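Local coordinates for protein phosphonate monoester hydrolase (Ruegeria pomeroyi, PDB 4UPK) that is a hydrolase of the sulfatase family, within the alkaline phosphatase clan, whose main domain packs helices against a mixed beta sheet, at residues A[341-346]-A[392-397]; A[374-379]-A[399-404]. One frame throughout, in Å; residues are numbered along the deposited sequence.

Interaction 1: residues A[341-346]-A[392-397]; sequences LIVVTA and IDLMPT
Strand 341-346 and the start of helix 394-402 come closest at Val343 and Leu394, whose CA atoms lie 8.1 Å apart, too far for backbone bonding, so side chains alone make the contact. Leu394 carries it from the helix with one branch, CD2. That methyl meets Thr345 tip to tip, with CG2 of Thr345 3.6 Å from CD2 of Leu394. It also packs against Val343, which crosses it at a slant: CG1 of Val343 is 4.0 Å from CD2 of Leu394 and 4.1 Å from its CG. Val343 and Thr345, two residues apart on the strand, both point their side chains toward the helix.

Thr345 splits its two branches between different jobs. With OG1 anti to the backbone N (chi1 -164°), the hydroxyl hydrogen-bonds to the carbonyl O of Pro371, and the methyl is left to meet the leucine. The buried polar atom is thus satisfied at the side of an apolar contact.

In the sheet, strand 340-346 runs parallel to strand 35-41 on one flank and antiparallel to strand 372-375 on the other. Phe38 and Leu372, one from each of these neighbours, touch both Val343 and Leu394, so the helix start rests across three strands.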
loop_
_atom_site.group_PDB
_atom_site.type_symbol
_atom_site.label_atom_id
_atom_site.label_comp_id
_atom_site.label_asym_id
_atom_site.label_seq_id
_atom_site.Cartn_x
_atom_site.Cartn_y
_atom_site.Cartn_z
ATOM N N LEU A 341 12.968 12.983 29.504
ATOM C CA LEU A 341 11.747 12.379 29.995
ATOM C C LEU A 341 12.128 10.916 30.252
ATOM O O LEU A 341 12.453 10.175 29.307
ATOM C CB LEU A 341 10.584 12.476 28.971
ATOM C CG LEU A 341 9.314 11.673 29.288
ATOM C CD1 LEU A 341 8.621 12.179 30.566
ATOM C CD2 LEU A 341 8.366 11.675 28.134
ATOM N N ILE A 342 12.155 10.529 31.537
ATOM C CA ILE A 342 12.491 9.177 31.965
ATOM C C ILE A 342 11.215 8.463 32.348
ATOM O O ILE A 342 10.452 8.965 33.179
ATOM C CB ILE A 342 13.587 9.112 33.082
ATOM C CG1 ILE A 342 14.901 9.822 32.630
ATOM C CG2 ILE A 342 13.855 7.649 33.508
ATOM C CD1 ILE A 342 15.961 10.057 33.744
ATOM N N VAL A 343 10.959 7.322 31.699
ATOM C CA VAL A 343 9.790 6.500 31.982
ATOM C C VAL A 343 10.291 5.109 32.376
ATOM O O VAL A 343 10.943 4.421 31.581
ATOM C CB VAL A 343 8.723 6.425 30.848
ATOM C CG1 VAL A 343 7.488 5.659 31.323
ATOM C CG2 VAL A 343 8.328 7.803 30.326
ATOM N N VAL A 344 10.007 4.714 33.622
ATOM C CA VAL A 344 10.387 3.400 34.130
ATOM C C VAL A 344 9.117 2.691 34.585
ATOM O O VAL A 344 8.352 3.229 35.393
ATOM C CB VAL A 344 11.508 3.401 35.212
ATOM C CG1 VAL A 344 11.922 1.968 35.579
ATOM C CG2 VAL A 344 12.727 4.190 34.742
ATOM N N THR A 345 8.904 1.482 34.054
ATOM C CA THR A 345 7.757 0.650 34.379
ATOM C C THR A 345 8.099 -0.844 34.192
ATOM O O THR A 345 9.200 -1.187 33.772
ATOM C CB THR A 345 6.535 1.083 33.477
ATOM O OG1 THR A 345 5.323 0.544 34.017
ATOM C CG2 THR A 345 6.700 0.695 31.998
ATOM N N ALA A 346 7.122 -1.716 34.484
ATOM C CA ALA A 346 7.139 -3.138 34.180
ATOM C C ALA A 346 5.947 -3.377 33.251
ATOM O O ALA A 346 4.955 -2.649 33.334
ATOM C CB ALA A 346 7.030 -3.983 35.437
ATOM N N ILE A 392 -1.658 1.802 28.992
ATOM C CA ILE A 392 -1.995 2.508 27.753
ATOM C C ILE A 392 -1.803 4.027 27.853
ATOM O O ILE A 392 -1.824 4.705 26.835
ATOM C CB ILE A 392 -3.421 2.119 27.284
ATOM C CG1 ILE A 392 -4.492 2.474 28.352
ATOM C CG2 ILE A 392 -3.459 0.647 26.875
ATOM C CD1 ILE A 392 -5.904 2.534 27.832
ATOM N N ASP A 393 -1.591 4.550 29.082
ATOM C CA ASP A 393 -1.362 5.971 29.362
ATOM C C ASP A 393 0.083 6.415 29.093
ATOM O O ASP A 393 0.366 7.610 29.114
ATOM C CB ASP A 393 -1.719 6.283 30.828
ATOM C CG ASP A 393 -3.161 6.053 31.227
ATOM O OD1 ASP A 393 -4.033 5.949 30.312
ATOM O OD2 ASP A 393 -3.429 5.984 32.441
ATOM N N LEU A 394 0.993 5.467 28.836
ATOM C CA LEU A 394 2.405 5.791 28.632
ATOM C C LEU A 394 2.707 6.434 27.274
ATOM O O LEU A 394 3.299 7.513 27.236
ATOM C CB LEU A 394 3.280 4.568 28.937
ATOM C CG LEU A 394 3.741 4.367 30.392
ATOM C CD1 LEU A 394 2.588 4.278 31.369
ATOM C CD2 LEU A 394 4.536 3.096 30.511
ATOM N N MET A 395 2.258 5.805 26.167
ATOM C CA MET A 395 2.423 6.335 24.808
ATOM C C MET A 395 1.889 7.796 24.711
ATOM O O MET A 395 2.662 8.656 24.290
ATOM C CB MET A 395 1.800 5.396 23.726
ATOM C CG MET A 395 1.380 6.123 22.455
ATOM S SD MET A 395 1.069 4.998 21.110
ATOM C CE MET A 395 0.957 6.117 19.734
ATOM N N PRO A 396 0.625 8.115 25.128
ATOM C CA PRO A 396 0.156 9.509 25.029
ATOM C C PRO A 396 0.921 10.508 25.896
ATOM O O PRO A 396 1.011 11.675 25.518
ATOM C CB PRO A 396 -1.334 9.416 25.394
ATOM C CG PRO A 396 -1.444 8.197 26.210
ATOM C CD PRO A 396 -0.454 7.235 25.632
ATOM N N THR A 397 1.519 10.061 27.020
ATOM C CA THR A 397 2.330 10.914 27.890
ATOM C C THR A 397 3.598 11.392 27.136
ATOM O O THR A 397 3.923 12.584 27.161
ATOM C CB THR A 397 2.658 10.187 29.186
ATOM O OG1 THR A 397 1.454 9.743 29.806
ATOM C CG2 THR A 397 3.452 11.055 30.167
#

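Interaction 2: residues A[374-379]-A[399-404]; sequences IRAPGC and LDWVGQ
The Trp401 indole takes Pro377 at its edge: CG of Pro377 lies in the ring plane, 3.8 Å from CZ2 of Trp401. CD of the same proline comes in obliquely, also 3.8 Å from CZ2 of Trp401, while the CB methyl of Ala376 approaches the pyrrole end at a slant, 4.0 Å from NE1 of Trp401. Leu341 of the adjacent strand covers one face, with its CB 3.6 Å from CE3 of Trp401. The contact belongs to the helix-on-sheet layering of the sulfatase fold: the last turn of helix 394-402 lies against the point where strand 372-375 runs out into a type II beta turn, Ala376 to Cys379.

Trp401 is the sole side chain of 399-404 to make the contact, and its first torsion, with CG anti to the backbone N (chi1 -171°), extends the indole from the helix toward the turn. The side chains of Pro377 and Trp401 cross at about a right angle, and CG and CD of the proline both come to CZ2 of the indole. No hydrogen bond joins the two segments. Arg416, from helix 416-419, also touches the tryptophan, and Leu419 of that helix touches Ala376.

Both backbones change direction close to this contact. Helix 394-402 ends in a Schellman motif, where Gly403 adopts a positive phi of 83° and Gln404 N donates back to Leu399 O. The beta turn places Pro377 and Gly378 at its two central positions. Gly378, with phi 87°, supplies the positive phi that the second of these needs in type II geometry, and the turn is closed by Cys379 N donating to Ala376 O at 3.0 Å.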
loop_
_atom_site.group_PDB
_atom_site.type_symbol
_atom_site.label_atom_id
_atom_site.label_comp_id
_atom_site.label_asym_id
_atom_site.label_seq_id
_atom_site.Cartn_x
_atom_site.Cartn_y
_atom_site.Cartn_z
ATOM N N ILE A 374 7.985 8.313 36.621
ATOM C CA ILE A 374 8.155 9.236 35.524
ATOM C C ILE A 374 8.888 10.472 36.012
ATOM O O ILE A 374 8.433 11.143 36.940
ATOM C CB ILE A 374 6.834 9.570 34.756
ATOM C CG1 ILE A 374 6.176 8.280 34.161
ATOM C CG2 ILE A 374 7.089 10.648 33.668
ATOM C CD1 ILE A 374 4.792 8.482 33.436
ATOM N N ARG A 375 10.033 10.762 35.384
ATOM C CA ARG A 375 10.772 11.975 35.663
ATOM C C ARG A 375 10.762 12.826 34.415
ATOM O O ARG A 375 11.099 12.362 33.326
ATOM C CB ARG A 375 12.220 11.716 36.108
ATOM C CG ARG A 375 12.741 12.916 36.886
ATOM C CD ARG A 375 14.218 12.880 37.143
ATOM N NE ARG A 375 14.671 14.110 37.801
ATOM C CZ ARG A 375 14.951 15.253 37.177
ATOM N NH1 ARG A 375 14.809 15.353 35.860
ATOM N NH2 ARG A 375 15.351 16.310 37.868
ATOM N N ALA A 376 10.374 14.077 34.582
ATOM C CA ALA A 376 10.347 15.040 33.502
ATOM C C ALA A 376 10.906 16.340 34.045
ATOM O O ALA A 376 10.634 16.657 35.207
ATOM C CB ALA A 376 8.911 15.245 33.028
ATOM N N PRO A 377 11.680 17.118 33.253
ATOM C CA PRO A 377 12.139 18.437 33.754
ATOM C C PRO A 377 10.959 19.280 34.254
ATOM O O PRO A 377 9.953 19.413 33.554
ATOM C CB PRO A 377 12.809 19.088 32.527
ATOM C CG PRO A 377 12.422 18.252 31.352
ATOM C CD PRO A 377 12.127 16.877 31.863
ATOM N N GLY A 378 11.066 19.760 35.490
ATOM C CA GLY A 378 10.033 20.560 36.142
ATOM C C GLY A 378 8.945 19.790 36.877
ATOM O O GLY A 378 7.954 20.396 37.305
ATOM N N CYS A 379 9.098 18.450 37.033
ATOM C CA CYS A 379 8.104 17.635 37.750
ATOM C C CYS A 379 8.265 17.841 39.260
ATOM O O CYS A 379 9.281 18.395 39.690
ATOM C CB CYS A 379 8.193 16.156 37.364
ATOM S SG CYS A 379 9.605 15.261 38.089
ATOM N N LEU A 399 4.219 11.356 23.724
ATOM C CA LEU A 399 3.829 12.193 22.581
ATOM C C LEU A 399 3.474 13.611 22.990
ATOM O O LEU A 399 3.918 14.563 22.344
ATOM C CB LEU A 399 2.691 11.554 21.747
ATOM C CG LEU A 399 3.016 10.210 21.054
ATOM C CD1 LEU A 399 1.813 9.716 20.275
ATOM C CD2 LEU A 399 4.284 10.304 20.155
ATOM N N ASP A 400 2.688 13.752 24.076
ATOM C CA ASP A 400 2.289 15.040 24.634
ATOM C C ASP A 400 3.552 15.842 24.979
ATOM O O ASP A 400 3.724 16.954 24.474
ATOM C CB ASP A 400 1.403 14.807 25.875
ATOM C CG ASP A 400 0.868 16.030 26.596
ATOM O OD1 ASP A 400 1.119 17.161 26.121
ATOM O OD2 ASP A 400 0.197 15.856 27.643
ATOM N N TRP A 401 4.471 15.233 25.774
ATOM C CA TRP A 401 5.722 15.844 26.214
ATOM C C TRP A 401 6.641 16.314 25.065
ATOM O O TRP A 401 7.238 17.382 25.185
ATOM C CB TRP A 401 6.443 14.930 27.214
ATOM C CG TRP A 401 7.617 15.573 27.878
ATOM C CD1 TRP A 401 7.605 16.344 29.005
ATOM C CD2 TRP A 401 8.989 15.487 27.462
ATOM N NE1 TRP A 401 8.886 16.739 29.320
ATOM C CE2 TRP A 401 9.753 16.246 28.377
ATOM C CE3 TRP A 401 9.645 14.862 26.386
ATOM C CZ2 TRP A 401 11.146 16.371 28.267
ATOM C CZ3 TRP A 401 11.023 14.986 26.279
ATOM C CH2 TRP A 401 11.760 15.732 27.214
ATOM N N VAL A 402 6.719 15.560 23.952
ATOM C CA VAL A 402 7.525 15.933 22.782
ATOM C C VAL A 402 6.777 16.940 21.870
ATOM O O VAL A 402 7.389 17.555 20.980
ATOM C CB VAL A 402 8.106 14.717 21.988
ATOM C CG1 VAL A 402 8.890 13.781 22.894
ATOM C CG2 VAL A 402 7.020 13.945 21.237
ATOM N N GLY A 403 5.467 17.081 22.093
ATOM C CA GLY A 403 4.607 17.979 21.334
ATOM C C GLY A 403 4.129 17.396 20.021
ATOM O O GLY A 403 3.933 18.134 19.055
ATOM N N GLN A 404 3.952 16.064 19.974
ATOM C CA GLN A 404 3.494 15.327 18.796
ATOM C C GLN A 404 2.037 14.922 18.992
ATOM O O GLN A 404 1.670 14.483 20.086
ATOM C CB GLN A 404 4.387 14.088 18.560
ATOM C CG GLN A 404 4.057 13.268 17.316
ATOM C CD GLN A 404 4.125 14.047 16.011
ATOM O OE1 GLN A 404 5.032 14.860 15.771
ATOM N NE2 GLN A 404 3.176 13.784 15.113
#

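From the N terminus the segments come in the order 341-346, 374-379, 392-397 and 399-404. Interaction 1 joins the first to the third and closes a loop of 45 residues; interaction 2 joins the second to the fourth and closes one of 19. The two loops therefore cross. Both contacts draw on helix 394-402, interaction 1 at its start and interaction 2 at its end, and their centres are 10 Å apart. Interaction 1 rests on strand 340-346, interaction 2 on the turn that follows its antiparallel neighbour 372-375; between these strands Ile342 N lies 2.8 Å from Arg375 O, a probable hydrogen bond. Together they lay one short helix along a strand and the exit of its neighbour.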